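EAL/GGDEF domain protein (Methylococcus capsulatus, PDB 3ICL) is a GGDEF-domain fragment of a bacterial EAL/GGDEF signalling protein, an alpha/beta fold built round a central mixed beta-sheet packed between helices. Local coordinates at residues L34-D39 with Q100-G105; G79-I84 with A145-K150; D104-P109 with I119-G124. The protein carries 1 engineered substitution. One frame throughout, in Å; residues are numbered along the deposited sequence.

Interaction 1 of 3, residues L34-D39 with Q100-G105; sequences LFLDVD and QKILDG
Leu34 and Leu36 meet Ile102 without any flat group entering the contact: no ring, amide or carboxylate face or edge is involved, and the contact is made by aliphatic methyls alone. The Phe35 ring, the one aromatic of the two segments, lies on the other face of strand 32-38. Ile102 divides its two branches between the leucines. Its CD1 methyl, at the end of the long arm, reaches Leu34 CD2 at 3.9 Å, the two side chains sliding past one another in opposite directions. Its shorter branch does the closer work, Ile102 CG2 lying 3.6 Å from Leu36 CD1, where the two side chains meet at a slant. The torsions account for this split: with chi1 at -66°, Ile102 sends CG2 anti to its backbone N and CG1 anti to its carbonyl carbon, so the branches spread along the strand. The backbones remain 9.5 Å apart between Leu36 CA and Ile102 CA, and no hydrogen bond crosses. All three residues are buried. This is the packing of helix 96-106 on one face of the central sheet of the GGDEF domain. Helix 50-67 closes in beside it, Ile64 touching Leu36 and Ala67 touching Ile102, while Ile84 and Val121 come from the strands flanking 32-38. On the reverse face, Phe35 and Asp37 pack against helix 135-152.

Interaction 2 of 3, residues G79-I84 with A145-K150; sequences GDKFTI and AMYHAK. Engineered in segment 79-84: Lys81 (natural residue Glu). With SO4 (sulfate ion), chain C.
Lys81 and Met146 cross at about a right angle, Lys81 CG lying 3.9 Å from Met146 CE, where the GGDEF signature turn approaches helix 135-152. Residues 78-82 form that motif, read here as GGDKF because Lys81 is an engineered replacement of the natural Glu. Met146, a selenomethionine, runs out along its chain and then bends at chi3 (82°), which carries its CE methyl over the centre of the Tyr147 ring, 3.5 Å above the plane. The tyrosine is therefore covered on one face by its helix neighbour, while its hydroxyl edge points at a sulfate ion, probably taken up from the crystallisation liquor. Sulfate O1 lies in the ring plane and accepts a hydrogen bond from Tyr147 OH at 2.6 Å. The same O1 is also gripped by Lys81 NZ at 2.8 Å, with a weak second bond from that ammonium to O2. Lys150 comes in extended from one helical turn further on, and its NZ binds O4 at 2.7 Å. In this crystal the anion joins the engineered lysine of the strand to the helix, and probably offsets part of the charge of the two lysines, which carboxylates also approach. Lys81 reaches it by folding at chi2 and chi3 (74° and 68°). That fold also brings Lys81 NZ to Asp80 in a salt bridge, meeting OD1 at 2.7 Å, nearly in line with its C-O bond.

Interaction 3 of 3, residues D104-P109 with I119-G124; sequences DGLAQP and ISVSIG
Leu106 and Ile119 are tied together by one water molecule that three backbone groups grip. The water donates to Leu106 O at 2.7 Å and to Gln108 O at 2.8 Å, and it accepts from Ile119 N at 3.0 Å. Both of its hydrogens are thereby spent on residues 104-109, and its oxygen serves the chain that returns from the small hairpin of strands 110-112 and 115-117. In the GGDEF domain this joins the C-terminal end of helix 96-106 to the start of strand 121-127. Gln108 O has a second donor in Arg63, whose guanidinium also binds Pro109 O, so the chain leaving the helix is also fastened to helix 50-67. Ile119 CG1 sets a methylene beside the water-bound carbonyl, 3.7 Å from Leu106 O, and its CD1 makes the apolar contact with Leu106 CB at 4.1 Å. This follows from a chi1 of 56°, which sets CG1 between the backbone N and the carbonyl carbon and swings the long arm toward the helix although the CB itself does not head there. Further along, Leu106 CD1 rests 3.8 Å from Val121 CG2, the two side chains crossing nearly at right angles. Ile119 thus meets Leu106 at CB, while Val121 CG2 lies along it from CB to CD1; Leu106 also touches Leu36 and Thr60. Ile119 in turn packs on Val38 and Leu56. No direct hydrogen bond joins the two segments. The chemistry implies a division of labour: apolar side chains meet between the end of the helix and the run 119-121, while the water bridges two carbonyl oxygens and one N-H, Gln108 O having Arg63 as well.

Overall arrangement
The three contacts fix helices to both faces of one five-strand mixed sheet. Interactions 1 and 3, with centres about 5 Å apart, share helix 96-106, Ile102 serving one and Leu106 the other, over the neighbouring strands 32-38 and 121-127. Interaction 2, its centre about 9 Å from that of interaction 1 and 11 Å from that of interaction 3, lies on the reverse face, where helix 135-152 meets strand 81-86. Along the chain the segments of interactions 1 and 2 alternate, and interaction 3 is nested within the loop that interaction 2 closes. Parts far apart in the sequence are thus brought together in one compact GGDEF domain.

Interaction 1 of 3, residues L34-D39 with Q100-G105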
ATOM      1  N   LEU A  34      -0.445  -2.591   5.048  1.00 15.09           N
ATOM      2  CA  LEU A  34      -1.226  -2.738   3.828  1.00 15.28           C
ATOM      3  C   LEU A  34      -0.213  -2.946   2.711  1.00 16.39           C
ATOM      4  O   LEU A  34       0.811  -2.270   2.665  1.00 17.04           O
ATOM      5  CB  LEU A  34      -2.068  -1.484   3.545  1.00 14.81           C
ATOM      6  CG  LEU A  34      -3.450  -1.377   4.210  1.00 22.30           C
ATOM      7  CD1 LEU A  34      -3.328  -1.539   5.711  1.00 20.98           C
ATOM      8  CD2 LEU A  34      -4.078  -0.038   3.860  1.00 31.20           C
ATOM      9  N   PHE A  35      -0.489  -3.901   1.832  1.00 15.31           N
ATOM     10  CA  PHE A  35       0.389  -4.192   0.707  1.00 14.31           C
ATOM     11  C   PHE A  35      -0.490  -3.929  -0.511  1.00 15.09           C
ATOM     12  O   PHE A  35      -1.427  -4.676  -0.781  1.00 16.32           O
ATOM     13  CB  PHE A  35       0.836  -5.660   0.748  1.00 10.51           C
ATOM     14  CG  PHE A  35       2.267  -5.881   0.323  1.00 15.00           C
ATOM     15  CD1 PHE A  35       2.712  -5.471  -0.934  1.00 20.44           C
ATOM     16  CD2 PHE A  35       3.164  -6.532   1.171  1.00  9.94           C
ATOM     17  CE1 PHE A  35       4.031  -5.708  -1.343  1.00 20.32           C
ATOM     18  CE2 PHE A  35       4.488  -6.776   0.772  1.00 12.94           C
ATOM     19  CZ  PHE A  35       4.920  -6.364  -0.485  1.00 15.71           C
ATOM     20  N   LEU A  36      -0.190  -2.857  -1.234  1.00 14.15           N
ATOM     21  CA  LEU A  36      -0.985  -2.465  -2.389  1.00 14.68           C
ATOM     22  C   LEU A  36      -0.344  -2.830  -3.715  1.00 16.34           C
ATOM     23  O   LEU A  36       0.865  -2.691  -3.903  1.00 19.54           O
ATOM     24  CB  LEU A  36      -1.249  -0.961  -2.322  1.00 14.10           C
ATOM     25  CG  LEU A  36      -2.132  -0.293  -3.373  1.00 15.50           C
ATOM     26  CD1 LEU A  36      -2.709   0.985  -2.774  1.00 18.28           C
ATOM     27  CD2 LEU A  36      -1.335   0.007  -4.626  1.00 14.72           C
ATOM     28  N   ASP A  37      -1.176  -3.286  -4.642  1.00 15.67           N
ATOM     29  CA  ASP A  37      -0.709  -3.690  -5.959  1.00 16.58           C
ATOM     30  C   ASP A  37      -1.452  -2.895  -7.017  1.00 22.39           C
ATOM     31  O   ASP A  37      -2.681  -2.788  -6.969  1.00 19.78           O
ATOM     32  CB  ASP A  37      -1.002  -5.178  -6.167  1.00 12.32           C
ATOM     33  CG  ASP A  37      -0.380  -5.735  -7.425  1.00 18.77           C
ATOM     34  OD1 ASP A  37       0.024  -4.951  -8.313  1.00 20.37           O
ATOM     35  OD2 ASP A  37      -0.306  -6.976  -7.529  1.00 21.90           O
ATOM     36  N   VAL A  38      -0.711  -2.310  -7.950  1.00 15.64           N
ATOM     37  CA  VAL A  38      -1.347  -1.596  -9.048  1.00 16.38           C
ATOM     38  C   VAL A  38      -1.466  -2.723 -10.059  1.00 16.17           C
ATOM     39  O   VAL A  38      -0.538  -3.007 -10.819  1.00 19.14           O
ATOM     40  CB  VAL A  38      -0.472  -0.458  -9.594  1.00 21.05           C
ATOM     41  CG1 VAL A  38      -1.173   0.225 -10.758  1.00 26.61           C
ATOM     42  CG2 VAL A  38      -0.208   0.559  -8.491  1.00 19.61           C
ATOM     43  N   ASP A  39      -2.616  -3.387 -10.020  1.00 21.08           N
ATOM     44  CA  ASP A  39      -2.893  -4.539 -10.865  1.00 26.45           C
ATOM     45  C   ASP A  39      -2.637  -4.412 -12.357  1.00 28.49           C
ATOM     46  O   ASP A  39      -2.070  -5.323 -12.960  1.00 28.55           O
ATOM     47  CB  ASP A  39      -4.336  -5.012 -10.654  1.00 23.40           C
ATOM     48  CG  ASP A  39      -4.621  -5.413  -9.215  1.00 21.82           C
ATOM     49  OD1 ASP A  39      -3.668  -5.754  -8.480  1.00 16.98           O
ATOM     50  OD2 ASP A  39      -5.808  -5.401  -8.823  1.00 20.04           O
ATOM     51  N   GLN A 100      -9.988   1.809   2.451  1.00 18.00           N
ATOM     52  CA  GLN A 100     -11.119   2.354   1.709  1.00 16.18           C
ATOM     53  C   GLN A 100     -10.822   3.761   1.190  1.00 22.29           C
ATOM     54  O   GLN A 100     -11.222   4.120   0.080  1.00 20.65           O
ATOM     55  CB  GLN A 100     -12.369   2.360   2.593  1.00 15.57           C
ATOM     56  CG  GLN A 100     -12.979   0.972   2.736  1.00 21.81           C
ATOM     57  CD  GLN A 100     -13.997   0.879   3.849  1.00 18.64           C
ATOM     58  OE1 GLN A 100     -14.514   1.891   4.327  1.00 22.40           O
ATOM     59  NE2 GLN A 100     -14.303  -0.341   4.262  1.00  9.58           N
ATOM     60  N   LYS A 101     -10.103   4.547   1.984  1.00 15.23           N
ATOM     61  CA  LYS A 101      -9.756   5.909   1.589  1.00 15.46           C
ATOM     62  C   LYS A 101      -8.732   5.879   0.449  1.00 18.76           C
ATOM     63  O   LYS A 101      -8.733   6.750  -0.430  1.00 13.15           O
ATOM     64  CB  LYS A 101      -9.200   6.679   2.791  1.00 18.76           C
ATOM     65  CG  LYS A 101      -8.988   8.162   2.541  1.00 30.11           C
ATOM     66  CD  LYS A 101      -8.663   8.902   3.830  1.00 38.61           C
ATOM     67  CE  LYS A 101      -8.614  10.406   3.605  1.00 44.77           C
ATOM     68  NZ  LYS A 101      -8.396  11.149   4.876  1.00 45.40           N
ATOM     69  N   ILE A 102      -7.867   4.944   0.458  1.00 12.89           N
ATOM     70  CA  ILE A 102      -6.896   4.791  -0.619  1.00 14.90           C
ATOM     71  C   ILE A 102      -7.644   4.406  -1.885  1.00 19.25           C
ATOM     72  O   ILE A 102      -7.418   4.982  -2.951  1.00 20.11           O
ATOM     73  CB  ILE A 102      -5.846   3.689  -0.317  1.00 14.20           C
ATOM     74  CG1 ILE A 102      -4.960   4.083   0.873  1.00 17.14           C
ATOM     75  CG2 ILE A 102      -4.924   3.514  -1.526  1.00 17.66           C
ATOM     76  CD1 ILE A 102      -4.093   2.999   1.410  1.00 26.81           C
ATOM     77  N   LEU A 103      -8.485   3.403  -1.801  1.00 17.61           N
ATOM     78  CA  LEU A 103      -9.229   2.977  -2.978  1.00 21.48           C
ATOM     79  C   LEU A 103     -10.055   4.140  -3.545  1.00 20.58           C
ATOM     80  O   LEU A 103     -10.205   4.267  -4.760  1.00 23.10           O
ATOM     81  CB  LEU A 103     -10.121   1.767  -2.639  1.00 16.99           C
ATOM     82  CG  LEU A 103      -9.384   0.445  -2.332  1.00 14.89           C
ATOM     83  CD1 LEU A 103     -10.356  -0.599  -1.804  1.00 13.70           C
ATOM     84  CD2 LEU A 103      -8.710  -0.075  -3.576  1.00 10.75           C
ATOM     85  N   ASP A 104     -10.584   4.996  -2.672  1.00 17.33           N
ATOM     86  CA  ASP A 104     -11.368   6.137  -3.142  1.00 18.01           C
ATOM     87  C   ASP A 104     -10.482   7.119  -3.896  1.00 22.10           C
ATOM     88  O   ASP A 104     -10.882   7.663  -4.922  1.00 24.49           O
ATOM     89  CB  ASP A 104     -12.053   6.863  -1.977  1.00 20.32           C
ATOM     90  CG  ASP A 104     -13.168   6.040  -1.360  1.00 27.53           C
ATOM     91  OD1 ASP A 104     -13.596   5.055  -1.998  1.00 27.22           O
ATOM     92  OD2 ASP A 104     -13.618   6.381  -0.246  1.00 26.65           O
ATOM     93  N   GLY A 105      -9.274   7.340  -3.390  1.00 20.56           N
ATOM     94  CA  GLY A 105      -8.369   8.262  -4.052  1.00 18.15           C
ATOM     95  C   GLY A 105      -7.812   7.707  -5.352  1.00 20.13           C
ATOM     96  O   GLY A 105      -7.691   8.437  -6.336  1.00 21.37           O
TER

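Interaction 2 of 3, residues G79-I84 with A145-K150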
ATOM      1  N   GLY A  79       8.645  -2.859  -8.043  1.00 22.91           N
ATOM      2  CA  GLY A  79       8.258  -2.025  -9.165  1.00 22.53           C
ATOM      3  C   GLY A  79       6.910  -1.335  -9.056  1.00 24.24           C
ATOM      4  O   GLY A  79       6.846  -0.102  -9.016  1.00 22.52           O
ATOM      5  N   ASP A  80       5.831  -2.114  -8.996  1.00 20.66           N
ATOM      6  CA  ASP A  80       4.500  -1.529  -8.927  1.00 18.68           C
ATOM      7  C   ASP A  80       3.651  -1.858  -7.696  1.00 19.66           C
ATOM      8  O   ASP A  80       2.425  -1.823  -7.764  1.00 21.86           O
ATOM      9  CB  ASP A  80       3.720  -1.875 -10.202  1.00 18.54           C
ATOM     10  CG  ASP A  80       3.530  -3.364 -10.387  1.00 22.48           C
ATOM     11  OD1 ASP A  80       4.035  -4.145  -9.552  1.00 22.45           O
ATOM     12  OD2 ASP A  80       2.873  -3.759 -11.373  1.00 26.03           O
ATOM     13  N   LYS A  81       4.297  -2.175  -6.578  1.00 12.93           N
ATOM     14  CA  LYS A  81       3.580  -2.453  -5.337  1.00 15.00           C
ATOM     15  C   LYS A  81       4.023  -1.416  -4.311  1.00 16.65           C
ATOM     16  O   LYS A  81       5.063  -0.778  -4.468  1.00 18.01           O
ATOM     17  CB  LYS A  81       3.889  -3.854  -4.808  1.00 14.73           C
ATOM     18  CG  LYS A  81       2.924  -4.943  -5.258  1.00 16.18           C
ATOM     19  CD  LYS A  81       3.131  -5.340  -6.709  1.00 22.47           C
ATOM     20  CE  LYS A  81       4.457  -6.055  -6.902  1.00 26.02           C
ATOM     21  NZ  LYS A  81       4.641  -6.471  -8.315  1.00 24.42           N
ATOM     22  N   PHE A  82       3.219  -1.239  -3.272  1.00 15.81           N
ATOM     23  CA  PHE A  82       3.530  -0.282  -2.216  1.00 18.15           C
ATOM     24  C   PHE A  82       3.257  -0.918  -0.854  1.00 17.79           C
ATOM     25  O   PHE A  82       2.231  -1.576  -0.664  1.00 16.13           O
ATOM     26  CB  PHE A  82       2.662   0.974  -2.362  1.00 13.43           C
ATOM     27  CG  PHE A  82       2.950   1.782  -3.596  1.00 16.64           C
ATOM     28  CD1 PHE A  82       3.940   2.758  -3.590  1.00 19.04           C
ATOM     29  CD2 PHE A  82       2.233   1.565  -4.769  1.00 19.11           C
ATOM     30  CE1 PHE A  82       4.213   3.506  -4.735  1.00 16.90           C
ATOM     31  CE2 PHE A  82       2.499   2.312  -5.918  1.00 22.00           C
ATOM     32  CZ  PHE A  82       3.491   3.280  -5.899  1.00 18.97           C
ATOM     33  N   THR A  83       4.184  -0.745   0.081  1.00 13.06           N
ATOM     34  CA  THR A  83       3.985  -1.267   1.428  1.00 17.81           C
ATOM     35  C   THR A  83       3.596  -0.063   2.265  1.00 17.77           C
ATOM     36  O   THR A  83       4.307   0.939   2.309  1.00 17.07           O
ATOM     37  CB  THR A  83       5.250  -1.905   2.018  1.00 17.35           C
ATOM     38  OG1 THR A  83       6.352  -1.009   1.864  1.00 19.95           O
ATOM     39  CG2 THR A  83       5.544  -3.240   1.322  1.00 15.96           C
ATOM     40  N   ILE A  84       2.452  -0.173   2.918  1.00 15.06           N
ATOM     41  CA  ILE A  84       1.917   0.909   3.722  1.00 15.42           C
ATOM     42  C   ILE A  84       1.874   0.550   5.203  1.00 17.50           C
ATOM     43  O   ILE A  84       1.215  -0.406   5.605  1.00 14.74           O
ATOM     44  CB  ILE A  84       0.504   1.248   3.207  1.00 12.74           C
ATOM     45  CG1 ILE A  84       0.615   1.698   1.748  1.00 11.88           C
ATOM     46  CG2 ILE A  84      -0.156   2.292   4.093  1.00 18.71           C
ATOM     47  CD1 ILE A  84      -0.638   1.476   0.929  1.00 27.34           C
ATOM     48  N   ALA A 145      -2.368 -11.922   1.398  1.00 13.62           N
ATOM     49  CA  ALA A 145      -3.750 -11.445   1.373  1.00 14.15           C
ATOM     50  C   ALA A 145      -3.969 -10.618   0.106  1.00 12.35           C
ATOM     51  O   ALA A 145      -5.023 -10.687  -0.527  1.00 17.53           O
ATOM     52  CB  ALA A 145      -4.032 -10.599   2.605  1.00 12.39           C
HETATM   53  N   MSE A 146      -2.957  -9.838  -0.261  1.00 10.19           N
HETATM   54  CA  MSE A 146      -3.026  -8.999  -1.452  1.00 12.68           C
HETATM   55  C   MSE A 146      -3.278  -9.841  -2.705  1.00 16.50           C
HETATM   56  O   MSE A 146      -4.232  -9.595  -3.442  1.00 19.65           O
HETATM   57  CB  MSE A 146      -1.717  -8.227  -1.613  1.00 11.78           C
HETATM   58  CG  MSE A 146      -1.732  -7.185  -2.719  1.00 15.64           C
HETATM   59 SE   MSE A 146       0.050  -6.488  -3.062  1.00 29.37          SE
HETATM   60  CE  MSE A 146       0.669  -7.926  -4.224  1.00 19.59           C
ATOM     61  N   TYR A 147      -2.418 -10.830  -2.945  1.00 18.73           N
ATOM     62  CA  TYR A 147      -2.565 -11.689  -4.113  1.00 19.87           C
ATOM     63  C   TYR A 147      -3.885 -12.446  -4.101  1.00 20.01           C
ATOM     64  O   TYR A 147      -4.452 -12.723  -5.154  1.00 19.61           O
ATOM     65  CB  TYR A 147      -1.386 -12.665  -4.214  1.00 22.73           C
ATOM     66  CG  TYR A 147      -0.131 -12.020  -4.764  1.00 17.91           C
ATOM     67  CD1 TYR A 147      -0.118 -11.466  -6.044  1.00 23.52           C
ATOM     68  CD2 TYR A 147       1.033 -11.947  -4.001  1.00 18.58           C
ATOM     69  CE1 TYR A 147       1.023 -10.853  -6.553  1.00 25.29           C
ATOM     70  CE2 TYR A 147       2.181 -11.336  -4.498  1.00 22.17           C
ATOM     71  CZ  TYR A 147       2.166 -10.790  -5.776  1.00 25.32           C
ATOM     72  OH  TYR A 147       3.287 -10.170  -6.269  1.00 24.83           O
ATOM     73  N   HIS A 148      -4.378 -12.784  -2.914  1.00 21.37           N
ATOM     74  CA  HIS A 148      -5.657 -13.477  -2.813  1.00 23.02           C
ATOM     75  C   HIS A 148      -6.739 -12.535  -3.329  1.00 27.70           C
ATOM     76  O   HIS A 148      -7.602 -12.926  -4.120  1.00 28.35           O
ATOM     77  CB  HIS A 148      -5.951 -13.862  -1.359  1.00 26.46           C
ATOM     78  CG  HIS A 148      -5.287 -15.134  -0.924  1.00 37.97           C
ATOM     79  ND1 HIS A 148      -5.154 -15.488   0.401  1.00 41.50           N
ATOM     80  CD2 HIS A 148      -4.744 -16.146  -1.640  1.00 41.54           C
ATOM     81  CE1 HIS A 148      -4.556 -16.663   0.483  1.00 36.24           C
ATOM     82  NE2 HIS A 148      -4.296 -17.085  -0.741  1.00 40.88           N
ATOM     83  N   ALA A 149      -6.678 -11.288  -2.878  1.00 24.84           N
ATOM     84  CA  ALA A 149      -7.636 -10.275  -3.293  1.00 25.07           C
ATOM     85  C   ALA A 149      -7.580 -10.120  -4.810  1.00 25.19           C
ATOM     86  O   ALA A 149      -8.600 -10.196  -5.489  1.00 30.53           O
ATOM     87  CB  ALA A 149      -7.316  -8.942  -2.614  1.00 20.29           C
ATOM     88  N   LYS A 150      -6.375  -9.918  -5.330  1.00 15.42           N
ATOM     89  CA  LYS A 150      -6.165  -9.744  -6.764  1.00 20.40           C
ATOM     90  C   LYS A 150      -6.746 -10.893  -7.583  1.00 26.03           C
ATOM     91  O   LYS A 150      -7.207 -10.695  -8.706  1.00 24.94           O
ATOM     92  CB  LYS A 150      -4.669  -9.617  -7.061  1.00 20.79           C
ATOM     93  CG  LYS A 150      -4.353  -9.278  -8.508  1.00 28.88           C
ATOM     94  CD  LYS A 150      -2.853  -9.228  -8.752  1.00 32.70           C
ATOM     95  CE  LYS A 150      -2.545  -8.946 -10.207  1.00 38.37           C
ATOM     96  NZ  LYS A 150      -1.108  -9.181 -10.525  1.00 43.54           N
TER
HETATM   97  S   SO4 C 171       2.514  -8.791  -9.819  1.00 50.39           S
HETATM   98  O1  SO4 C 171       3.291  -8.857  -8.567  1.00 50.39           O
HETATM   99  O2  SO4 C 171       3.274  -8.020 -10.823  1.00 60.32           O
HETATM  100  O3  SO4 C 171       2.274 -10.158 -10.321  1.00 47.78           O
HETATM  101  O4  SO4 C 171       1.221  -8.121  -9.566  1.00 43.81           O

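Interaction 3 of 3, residues D104-P109 with I119-G124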
ATOM      1  N   ASP A 104     -10.584   4.996  -2.672  1.00 17.33           N
ATOM      2  CA  ASP A 104     -11.368   6.137  -3.142  1.00 18.01           C
ATOM      3  C   ASP A 104     -10.482   7.119  -3.896  1.00 22.10           C
ATOM      4  O   ASP A 104     -10.882   7.663  -4.922  1.00 24.49           O
ATOM      5  CB  ASP A 104     -12.053   6.863  -1.977  1.00 20.32           C
ATOM      6  CG  ASP A 104     -13.168   6.040  -1.360  1.00 27.53           C
ATOM      7  OD1 ASP A 104     -13.596   5.055  -1.998  1.00 27.22           O
ATOM      8  OD2 ASP A 104     -13.618   6.381  -0.246  1.00 26.65           O
ATOM      9  N   GLY A 105      -9.274   7.340  -3.390  1.00 20.56           N
ATOM     10  CA  GLY A 105      -8.369   8.262  -4.052  1.00 18.15           C
ATOM     11  C   GLY A 105      -7.812   7.707  -5.352  1.00 20.13           C
ATOM     12  O   GLY A 105      -7.691   8.437  -6.336  1.00 21.37           O
ATOM     13  N   LEU A 106      -7.484   6.415  -5.367  1.00 15.97           N
ATOM     14  CA  LEU A 106      -6.925   5.786  -6.559  1.00 19.76           C
ATOM     15  C   LEU A 106      -7.945   5.418  -7.633  1.00 25.08           C
ATOM     16  O   LEU A 106      -7.568   5.022  -8.737  1.00 24.56           O
ATOM     17  CB  LEU A 106      -6.117   4.540  -6.178  1.00 16.07           C
ATOM     18  CG  LEU A 106      -4.960   4.764  -5.196  1.00 13.04           C
ATOM     19  CD1 LEU A 106      -4.169   3.467  -5.016  1.00 11.31           C
ATOM     20  CD2 LEU A 106      -4.056   5.872  -5.708  1.00 18.37           C
ATOM     21  N   ALA A 107      -9.230   5.531  -7.312  1.00 16.77           N
ATOM     22  CA  ALA A 107     -10.278   5.231  -8.284  1.00 23.47           C
ATOM     23  C   ALA A 107     -10.460   6.447  -9.191  1.00 23.11           C
ATOM     24  O   ALA A 107     -11.094   6.361 -10.240  1.00 23.46           O
ATOM     25  CB  ALA A 107     -11.584   4.915  -7.576  1.00 26.13           C
ATOM     26  N   GLN A 108      -9.912   7.583  -8.772  1.00 20.89           N
ATOM     27  CA  GLN A 108     -10.004   8.804  -9.568  1.00 23.43           C
ATOM     28  C   GLN A 108      -9.050   8.670 -10.747  1.00 25.86           C
ATOM     29  O   GLN A 108      -7.983   8.073 -10.624  1.00 19.96           O
ATOM     30  CB  GLN A 108      -9.620  10.024  -8.730  1.00 24.52           C
ATOM     31  CG  GLN A 108     -10.541  10.287  -7.554  1.00 29.06           C
ATOM     32  CD  GLN A 108      -9.980  11.332  -6.611  1.00 33.19           C
ATOM     33  OE1 GLN A 108      -8.878  11.172  -6.083  1.00 33.45           O
ATOM     34  NE2 GLN A 108     -10.731  12.408  -6.396  1.00 36.42           N
ATOM     35  N   PRO A 109      -9.421   9.219 -11.912  1.00 27.77           N
ATOM     36  CA  PRO A 109      -8.530   9.112 -13.073  1.00 30.73           C
ATOM     37  C   PRO A 109      -7.195   9.837 -12.916  1.00 27.06           C
ATOM     38  O   PRO A 109      -7.065  10.765 -12.122  1.00 24.84           O
ATOM     39  CB  PRO A 109      -9.367   9.703 -14.210  1.00 36.76           C
ATOM     40  CG  PRO A 109     -10.784   9.412 -13.773  1.00 35.24           C
ATOM     41  CD  PRO A 109     -10.736   9.758 -12.306  1.00 27.02           C
ATOM     42  N   ILE A 119      -6.386   3.082 -12.976  1.00 22.76           N
ATOM     43  CA  ILE A 119      -5.677   1.898 -12.507  1.00 22.62           C
ATOM     44  C   ILE A 119      -6.614   1.018 -11.710  1.00 21.39           C
ATOM     45  O   ILE A 119      -7.611   1.498 -11.157  1.00 19.64           O
ATOM     46  CB  ILE A 119      -4.472   2.244 -11.592  1.00 20.24           C
ATOM     47  CG1 ILE A 119      -4.941   3.090 -10.405  1.00 19.22           C
ATOM     48  CG2 ILE A 119      -3.385   2.944 -12.395  1.00 21.65           C
ATOM     49  CD1 ILE A 119      -3.878   3.337  -9.371  1.00 27.45           C
ATOM     50  N   SER A 120      -6.299  -0.272 -11.672  1.00 21.01           N
ATOM     51  CA  SER A 120      -7.069  -1.237 -10.895  1.00 22.59           C
ATOM     52  C   SER A 120      -6.143  -1.537  -9.707  1.00 21.29           C
ATOM     53  O   SER A 120      -4.934  -1.690  -9.884  1.00 27.36           O
ATOM     54  CB  SER A 120      -7.346  -2.494 -11.727  1.00 21.92           C
ATOM     55  OG  SER A 120      -6.143  -3.046 -12.220  1.00 30.50           O
ATOM     56  N   VAL A 121      -6.706  -1.611  -8.504  1.00 20.63           N
ATOM     57  CA  VAL A 121      -5.910  -1.816  -7.291  1.00 16.94           C
ATOM     58  C   VAL A 121      -6.380  -2.965  -6.398  1.00 21.27           C
ATOM     59  O   VAL A 121      -7.578  -3.204  -6.262  1.00 21.69           O
ATOM     60  CB  VAL A 121      -5.922  -0.514  -6.432  1.00 20.48           C
ATOM     61  CG1 VAL A 121      -5.178  -0.722  -5.128  1.00 17.10           C
ATOM     62  CG2 VAL A 121      -5.308   0.640  -7.219  1.00 21.98           C
ATOM     63  N   SER A 122      -5.428  -3.672  -5.794  1.00 13.06           N
ATOM     64  CA  SER A 122      -5.743  -4.769  -4.871  1.00 15.79           C
ATOM     65  C   SER A 122      -4.917  -4.570  -3.613  1.00 16.79           C
ATOM     66  O   SER A 122      -3.711  -4.339  -3.685  1.00 17.91           O
ATOM     67  CB  SER A 122      -5.419  -6.134  -5.479  1.00 13.43           C
ATOM     68  OG  SER A 122      -6.413  -6.536  -6.401  1.00 21.56           O
ATOM     69  N   ILE A 123      -5.568  -4.663  -2.459  1.00 12.16           N
ATOM     70  CA  ILE A 123      -4.882  -4.460  -1.196  1.00 12.62           C
ATOM     71  C   ILE A 123      -5.006  -5.625  -0.219  1.00 17.30           C
ATOM     72  O   ILE A 123      -6.102  -6.131   0.032  1.00 15.54           O
ATOM     73  CB  ILE A 123      -5.415  -3.198  -0.487  1.00 13.18           C
ATOM     74  CG1 ILE A 123      -5.250  -1.976  -1.398  1.00 18.66           C
ATOM     75  CG2 ILE A 123      -4.677  -3.000   0.835  1.00 14.40           C
ATOM     76  CD1 ILE A 123      -5.827  -0.694  -0.823  1.00 27.90           C
ATOM     77  N   GLY A 124      -3.871  -6.037   0.333  1.00 15.00           N
ATOM     78  CA  GLY A 124      -3.868  -7.104   1.320  1.00 14.79           C
ATOM     79  C   GLY A 124      -3.581  -6.462   2.665  1.00 13.96           C
ATOM     80  O   GLY A 124      -2.744  -5.559   2.748  1.00 17.27           O
TER
HETATM   81  O   HOH W   1      -7.434   5.450 -11.389  1.00 26.42           O